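Local atomic coordinates of fructose transport system repressor FruR (Pseudomonas putida, PDB entry 3O74), a protein that probably binds specific DNA sequences as a LacI-family repressor and activator of transcription, with fructose 1-phosphate as its preferred effector. Residues D104-L116 against V134-L146. Residues are numbered along the deposited sequence; the frame is centred on the assembly and turned at random.
Sequences DRDASRQLAASLL and VSQARAGGFDEAL
The guanidinium of Arg-105 lies with one face over the backbone of Gly-140, whose C sits 3.6 Å above its plane, while Glu-144 OE1 stands at the edge in a long salt bridge. A bend at chi3 folds the chain over the neighbouring helix, a knob among Ala-137, Gly-140, Gly-141 and Glu-144. Val-134 CG2 lies over one face of the buried Arg-138 guanidinium, and Leu-146 CG over one Phe-142 face, toward the rim. The Arg-138 edge forms a salt bridge with Asp-104: NH2 and, more weakly, NE donate to OD2, each at 3.1 Å, NH2 from above the carboxylate plane, the planes 76° apart. Asp-104 OD1 is salt-bridged to Arg-263. One turn farther on, the backbones close in, Arg-109 and Gly-141 CA atoms being 4.3 Å apart, and Gly-141 CA makes a CA-H...O contact with Arg-105 O. Ser-108 OG, anti to its own N (chi1 -172°), donates in the carbonyl plane to Arg-138 O, which also accepts from Phe-142 N. Ala-112 CB meets Phe-142 CD1, and Leu-116 CD2 meets Leu-146 CD2 at 3.6 Å. Helices 104-116 and 134-144, crossing at -40° with axes 6.9 Å apart, thus illustrate glycine-mediated close packing beside the sheet of the periplasmic-binding-protein-like, LacI-type sugar-binding domain.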
ATOM      1  N   ASP B 104       6.737 -11.090  17.291  1.00 29.99           N
ATOM      2  CA  ASP B 104       7.647 -11.414  16.194  1.00 23.34           C
ATOM      3  C   ASP B 104       8.629 -12.546  16.473  1.00 28.69           C
ATOM      4  O   ASP B 104       8.902 -13.362  15.595  1.00 30.62           O
ATOM      5  CB  ASP B 104       8.411 -10.166  15.754  1.00 24.43           C
ATOM      6  CG  ASP B 104       7.538  -9.190  14.997  1.00 31.79           C
ATOM      7  OD1 ASP B 104       6.448  -9.594  14.537  1.00 30.65           O
ATOM      8  OD2 ASP B 104       7.946  -8.019  14.861  1.00 37.88           O
ATOM      9  N   ARG B 105       9.166 -12.594  17.684  1.00 25.44           N
ATOM     10  CA  ARG B 105      10.171 -13.599  17.998  1.00 31.10           C
ATOM     11  C   ARG B 105       9.605 -15.005  17.840  1.00 33.62           C
ATOM     12  O   ARG B 105      10.212 -15.858  17.196  1.00 31.70           O
ATOM     13  CB  ARG B 105      10.709 -13.398  19.413  1.00 30.85           C
ATOM     14  CG  ARG B 105      11.838 -14.336  19.768  1.00 40.72           C
ATOM     15  CD  ARG B 105      12.423 -14.020  21.141  1.00 47.36           C
ATOM     16  NE  ARG B 105      13.836 -13.676  21.059  1.00 51.35           N
ATOM     17  CZ  ARG B 105      14.823 -14.557  21.147  1.00 53.30           C
ATOM     18  NH1 ARG B 105      14.551 -15.848  21.332  1.00 49.26           N
ATOM     19  NH2 ARG B 105      16.081 -14.140  21.053  1.00 56.52           N
ATOM     20  N   ASP B 106       8.435 -15.240  18.424  1.00 38.08           N
ATOM     21  CA  ASP B 106       7.791 -16.544  18.334  1.00 42.75           C
ATOM     22  C   ASP B 106       7.337 -16.851  16.908  1.00 39.61           C
ATOM     23  O   ASP B 106       7.357 -18.003  16.476  1.00 41.45           O
ATOM     24  CB  ASP B 106       6.600 -16.629  19.289  1.00 51.53           C
ATOM     25  CG  ASP B 106       5.979 -18.013  19.321  1.00 60.44           C
ATOM     26  OD1 ASP B 106       6.650 -18.953  19.796  1.00 64.50           O
ATOM     27  OD2 ASP B 106       4.821 -18.164  18.871  1.00 61.17           O
ATOM     28  N   ALA B 107       6.921 -15.817  16.186  1.00 33.00           N
ATOM     29  CA  ALA B 107       6.495 -15.982  14.804  1.00 31.59           C
ATOM     30  C   ALA B 107       7.676 -16.442  13.962  1.00 32.70           C
ATOM     31  O   ALA B 107       7.541 -17.305  13.094  1.00 34.08           O
ATOM     32  CB  ALA B 107       5.936 -14.681  14.266  1.00 32.63           C
ATOM     33  N   SER B 108       8.838 -15.857  14.237  1.00 29.44           N
ATOM     34  CA  SER B 108      10.061 -16.174  13.518  1.00 30.08           C
ATOM     35  C   SER B 108      10.543 -17.587  13.838  1.00 34.05           C
ATOM     36  O   SER B 108      11.057 -18.299  12.970  1.00 28.72           O
ATOM     37  CB  SER B 108      11.144 -15.157  13.867  1.00 28.41           C
ATOM     38  OG  SER B 108      12.278 -15.334  13.046  1.00 35.10           O
ATOM     39  N   ARG B 109      10.378 -17.996  15.089  1.00 34.06           N
ATOM     40  CA  ARG B 109      10.805 -19.328  15.486  1.00 35.33           C
ATOM     41  C   ARG B 109       9.989 -20.385  14.750  1.00 38.46           C
ATOM     42  O   ARG B 109      10.544 -21.337  14.201  1.00 40.19           O
ATOM     43  CB  ARG B 109      10.678 -19.517  16.996  1.00 41.50           C
ATOM     44  CG  ARG B 109      11.687 -20.501  17.566  1.00 51.86           C
ATOM     45  CD  ARG B 109      11.143 -21.252  18.775  1.00 56.19           C
ATOM     46  NE  ARG B 109      10.176 -22.271  18.383  1.00 60.01           N
ATOM     47  CZ  ARG B 109       8.861 -22.137  18.505  1.00 58.20           C
ATOM     48  NH1 ARG B 109       8.353 -21.029  19.024  1.00 57.00           N
ATOM     49  NH2 ARG B 109       8.055 -23.114  18.115  1.00 58.65           N
ATOM     50  N   GLN B 110       8.670 -20.210  14.736  1.00 35.63           N
ATOM     51  CA  GLN B 110       7.788 -21.136  14.042  1.00 41.57           C
ATOM     52  C   GLN B 110       8.054 -21.136  12.541  1.00 44.17           C
ATOM     53  O   GLN B 110       8.033 -22.186  11.897  1.00 42.08           O
ATOM     54  CB  GLN B 110       6.325 -20.767  14.280  1.00 47.19           C
ATOM     55  CG  GLN B 110       5.821 -20.999  15.686  1.00 57.19           C
ATOM     56  CD  GLN B 110       4.309 -20.936  15.758  1.00 64.82           C
ATOM     57  OE1 GLN B 110       3.615 -21.582  14.972  1.00 67.43           O
ATOM     58  NE2 GLN B 110       3.790 -20.155  16.698  1.00 67.32           N
ATOM     59  N   LEU B 111       8.290 -19.951  11.988  1.00 38.34           N
ATOM     60  CA  LEU B 111       8.534 -19.808  10.560  1.00 35.82           C
ATOM     61  C   LEU B 111       9.760 -20.618  10.142  1.00 35.49           C
ATOM     62  O   LEU B 111       9.703 -21.401   9.195  1.00 37.65           O
ATOM     63  CB  LEU B 111       8.704 -18.331  10.192  1.00 34.46           C
ATOM     64  CG  LEU B 111       8.683 -17.946   8.712  1.00 38.30           C
ATOM     65  CD1 LEU B 111       7.435 -18.485   8.025  1.00 39.95           C
ATOM     66  CD2 LEU B 111       8.765 -16.435   8.564  1.00 32.41           C
ATOM     67  N   ALA B 112      10.862 -20.441  10.865  1.00 32.26           N
ATOM     68  CA  ALA B 112      12.096 -21.153  10.560  1.00 37.12           C
ATOM     69  C   ALA B 112      11.935 -22.656  10.776  1.00 43.32           C
ATOM     70  O   ALA B 112      12.392 -23.464   9.966  1.00 44.16           O
ATOM     71  CB  ALA B 112      13.242 -20.611  11.396  1.00 33.74           C
ATOM     72  N   ALA B 113      11.279 -23.026  11.870  1.00 44.20           N
ATOM     73  CA  ALA B 113      11.051 -24.432  12.184  1.00 44.73           C
ATOM     74  C   ALA B 113      10.241 -25.124  11.090  1.00 47.96           C
ATOM     75  O   ALA B 113      10.436 -26.309  10.819  1.00 47.08           O
ATOM     76  CB  ALA B 113      10.359 -24.566  13.528  1.00 44.52           C
ATOM     77  N   SER B 114       9.336 -24.383  10.458  1.00 50.37           N
ATOM     78  CA  SER B 114       8.503 -24.954   9.405  1.00 50.20           C
ATOM     79  C   SER B 114       9.325 -25.320   8.167  1.00 53.87           C
ATOM     80  O   SER B 114       8.947 -26.210   7.406  1.00 58.85           O
ATOM     81  CB  SER B 114       7.344 -24.018   9.039  1.00 46.42           C
ATOM     82  OG  SER B 114       7.764 -22.957   8.198  1.00 45.03           O
ATOM     83  N   LEU B 115      10.448 -24.633   7.971  1.00 50.30           N
ATOM     84  CA  LEU B 115      11.349 -24.941   6.864  1.00 47.05           C
ATOM     85  C   LEU B 115      12.302 -26.071   7.244  1.00 56.14           C
ATOM     86  O   LEU B 115      12.667 -26.901   6.410  1.00 59.19           O
ATOM     87  CB  LEU B 115      12.155 -23.705   6.459  1.00 39.16           C
ATOM     88  CG  LEU B 115      11.378 -22.410   6.202  1.00 37.37           C
ATOM     89  CD1 LEU B 115      12.291 -21.349   5.603  1.00 36.27           C
ATOM     90  CD2 LEU B 115      10.177 -22.661   5.304  1.00 33.43           C
ATOM     91  N   LEU B 116      12.700 -26.090   8.513  1.00 58.23           N
ATOM     92  CA  LEU B 116      13.640 -27.080   9.029  1.00 62.08           C
ATOM     93  C   LEU B 116      13.125 -28.512   8.892  1.00 66.92           C
ATOM     94  O   LEU B 116      13.891 -29.467   9.019  1.00 67.39           O
ATOM     95  CB  LEU B 116      13.974 -26.778  10.494  1.00 60.89           C
ATOM     96  CG  LEU B 116      15.351 -26.181  10.791  1.00 62.18           C
ATOM     97  CD1 LEU B 116      16.038 -25.712   9.519  1.00 64.10           C
ATOM     98  CD2 LEU B 116      15.243 -25.045  11.797  1.00 63.37           C
ATOM     99  N   VAL B 134      12.621  -4.716  16.364  1.00 26.52           N
ATOM    100  CA  VAL B 134      11.830  -5.630  15.551  1.00 27.91           C
ATOM    101  C   VAL B 134      12.730  -6.618  14.799  1.00 21.67           C
ATOM    102  O   VAL B 134      12.420  -7.807  14.699  1.00 21.06           O
ATOM    103  CB  VAL B 134      10.890  -4.866  14.576  1.00 34.12           C
ATOM    104  CG1 VAL B 134      11.688  -4.065  13.554  1.00 28.36           C
ATOM    105  CG2 VAL B 134       9.938  -5.826  13.893  1.00 36.69           C
ATOM    106  N   SER B 135      13.856  -6.126  14.295  1.00 22.87           N
ATOM    107  CA  SER B 135      14.800  -6.963  13.567  1.00 21.64           C
ATOM    108  C   SER B 135      15.525  -7.934  14.493  1.00 24.56           C
ATOM    109  O   SER B 135      15.773  -9.081  14.125  1.00 25.86           O
ATOM    110  CB  SER B 135      15.821  -6.094  12.830  1.00 18.66           C
ATOM    111  OG  SER B 135      15.187  -5.262  11.869  1.00 22.12           O
ATOM    112  N   GLN B 136      15.870  -7.469  15.690  1.00 29.15           N
ATOM    113  CA  GLN B 136      16.552  -8.320  16.660  1.00 32.54           C
ATOM    114  C   GLN B 136      15.642  -9.455  17.094  1.00 30.93           C
ATOM    115  O   GLN B 136      16.091 -10.584  17.288  1.00 31.89           O
ATOM    116  CB  GLN B 136      16.992  -7.510  17.877  1.00 38.38           C
ATOM    117  CG  GLN B 136      17.990  -6.419  17.560  1.00 42.89           C
ATOM    118  CD  GLN B 136      18.543  -5.768  18.804  1.00 53.32           C
ATOM    119  OE1 GLN B 136      18.741  -4.554  18.845  1.00 53.30           O
ATOM    120  NE2 GLN B 136      18.795  -6.572  19.832  1.00 58.27           N
ATOM    121  N   ALA B 137      14.357  -9.151  17.236  1.00 28.36           N
ATOM    122  CA  ALA B 137      13.376 -10.154  17.633  1.00 27.23           C
ATOM    123  C   ALA B 137      13.264 -11.252  16.586  1.00 27.61           C
ATOM    124  O   ALA B 137      13.281 -12.436  16.913  1.00 30.92           O
ATOM    125  CB  ALA B 137      12.012  -9.502  17.862  1.00 29.29           C
ATOM    126  N   ARG B 138      13.164 -10.855  15.321  1.00 25.84           N
ATOM    127  CA  ARG B 138      12.999 -11.820  14.241  1.00 23.81           C
ATOM    128  C   ARG B 138      14.268 -12.649  14.009  1.00 27.12           C
ATOM    129  O   ARG B 138      14.199 -13.856  13.785  1.00 27.01           O
ATOM    130  CB  ARG B 138      12.522 -11.108  12.970  1.00 26.18           C
ATOM    131  CG  ARG B 138      11.178 -10.391  13.166  1.00 24.38           C
ATOM    132  CD  ARG B 138      10.764  -9.511  11.986  1.00 26.00           C
ATOM    133  NE  ARG B 138       9.552  -8.753  12.307  1.00 28.23           N
ATOM    134  CZ  ARG B 138       8.948  -7.904  11.482  1.00 27.85           C
ATOM    135  NH1 ARG B 138       9.438  -7.690  10.271  1.00 27.85           N
ATOM    136  NH2 ARG B 138       7.855  -7.265  11.873  1.00 27.61           N
ATOM    137  N   ALA B 139      15.427 -12.006  14.082  1.00 27.85           N
ATOM    138  CA  ALA B 139      16.692 -12.730  14.013  1.00 29.78           C
ATOM    139  C   ALA B 139      16.838 -13.639  15.229  1.00 33.41           C
ATOM    140  O   ALA B 139      17.401 -14.729  15.140  1.00 35.02           O
ATOM    141  CB  ALA B 139      17.858 -11.764  13.932  1.00 29.75           C
ATOM    142  N   GLY B 140      16.323 -13.181  16.367  1.00 34.32           N
ATOM    143  CA  GLY B 140      16.399 -13.940  17.604  1.00 36.51           C
ATOM    144  C   GLY B 140      15.590 -15.221  17.548  1.00 37.04           C
ATOM    145  O   GLY B 140      16.072 -16.282  17.945  1.00 38.81           O
ATOM    146  N   GLY B 141      14.359 -15.125  17.053  1.00 27.61           N
ATOM    147  CA  GLY B 141      13.507 -16.291  16.908  1.00 31.30           C
ATOM    148  C   GLY B 141      14.078 -17.281  15.915  1.00 37.17           C
ATOM    149  O   GLY B 141      13.996 -18.497  16.106  1.00 34.74           O
ATOM    150  N   PHE B 142      14.660 -16.749  14.845  1.00 34.87           N
ATOM    151  CA  PHE B 142      15.317 -17.568  13.832  1.00 34.30           C
ATOM    152  C   PHE B 142      16.455 -18.396  14.437  1.00 34.62           C
ATOM    153  O   PHE B 142      16.556 -19.598  14.186  1.00 38.17           O
ATOM    154  CB  PHE B 142      15.826 -16.676  12.692  1.00 28.23           C
ATOM    155  CG  PHE B 142      16.655 -17.398  11.666  1.00 32.06           C
ATOM    156  CD1 PHE B 142      16.055 -18.063  10.610  1.00 35.39           C
ATOM    157  CD2 PHE B 142      18.037 -17.388  11.745  1.00 29.85           C
ATOM    158  CE1 PHE B 142      16.821 -18.721   9.660  1.00 35.39           C
ATOM    159  CE2 PHE B 142      18.807 -18.040  10.799  1.00 34.02           C
ATOM    160  CZ  PHE B 142      18.198 -18.708   9.755  1.00 33.40           C
ATOM    161  N   ASP B 143      17.302 -17.760  15.241  1.00 34.42           N
ATOM    162  CA  ASP B 143      18.394 -18.472  15.908  1.00 39.03           C
ATOM    163  C   ASP B 143      17.863 -19.547  16.847  1.00 42.36           C
ATOM    164  O   ASP B 143      18.387 -20.661  16.890  1.00 46.10           O
ATOM    165  CB  ASP B 143      19.275 -17.505  16.699  1.00 38.63           C
ATOM    166  CG  ASP B 143      20.069 -16.573  15.808  1.00 44.12           C
ATOM    167  OD1 ASP B 143      20.174 -16.850  14.595  1.00 45.33           O
ATOM    168  OD2 ASP B 143      20.597 -15.566  16.324  1.00 45.39           O
ATOM    169  N   GLU B 144      16.823 -19.201  17.597  1.00 46.31           N
ATOM    170  CA  GLU B 144      16.238 -20.105  18.581  1.00 52.60           C
ATOM    171  C   GLU B 144      15.793 -21.428  17.958  1.00 50.12           C
ATOM    172  O   GLU B 144      15.947 -22.488  18.561  1.00 51.72           O
ATOM    173  CB  GLU B 144      15.061 -19.425  19.284  1.00 57.75           C
ATOM    174  CG  GLU B 144      14.054 -20.383  19.889  1.00 68.74           C
ATOM    175  CD  GLU B 144      14.278 -20.640  21.367  1.00 78.09           C
ATOM    176  OE1 GLU B 144      14.835 -19.756  22.051  1.00 79.09           O
ATOM    177  OE2 GLU B 144      13.882 -21.724  21.846  1.00 82.84           O
ATOM    178  N   ALA B 145      15.246 -21.362  16.749  1.00 49.37           N
ATOM    179  CA  ALA B 145      14.784 -22.559  16.054  1.00 48.73           C
ATOM    180  C   ALA B 145      15.949 -23.364  15.488  1.00 47.22           C
ATOM    181  O   ALA B 145      15.779 -24.507  15.062  1.00 40.66           O
ATOM    182  CB  ALA B 145      13.808 -22.191  14.949  1.00 48.58           C
ATOM    183  N   LEU B 146      17.131 -22.757  15.480  1.00 47.67           N
ATOM    184  CA  LEU B 146      18.312 -23.398  14.912  1.00 49.17           C
ATOM    185  C   LEU B 146      19.094 -24.229  15.927  1.00 55.39           C
ATOM    186  O   LEU B 146      20.067 -24.895  15.572  1.00 56.51           O
ATOM    187  CB  LEU B 146      19.225 -22.363  14.253  1.00 50.87           C
ATOM    188  CG  LEU B 146      18.652 -21.704  12.999  1.00 50.95           C
ATOM    189  CD1 LEU B 146      19.734 -20.938  12.260  1.00 52.19           C
ATOM    190  CD2 LEU B 146      18.036 -22.753  12.094  1.00 52.05           C
TER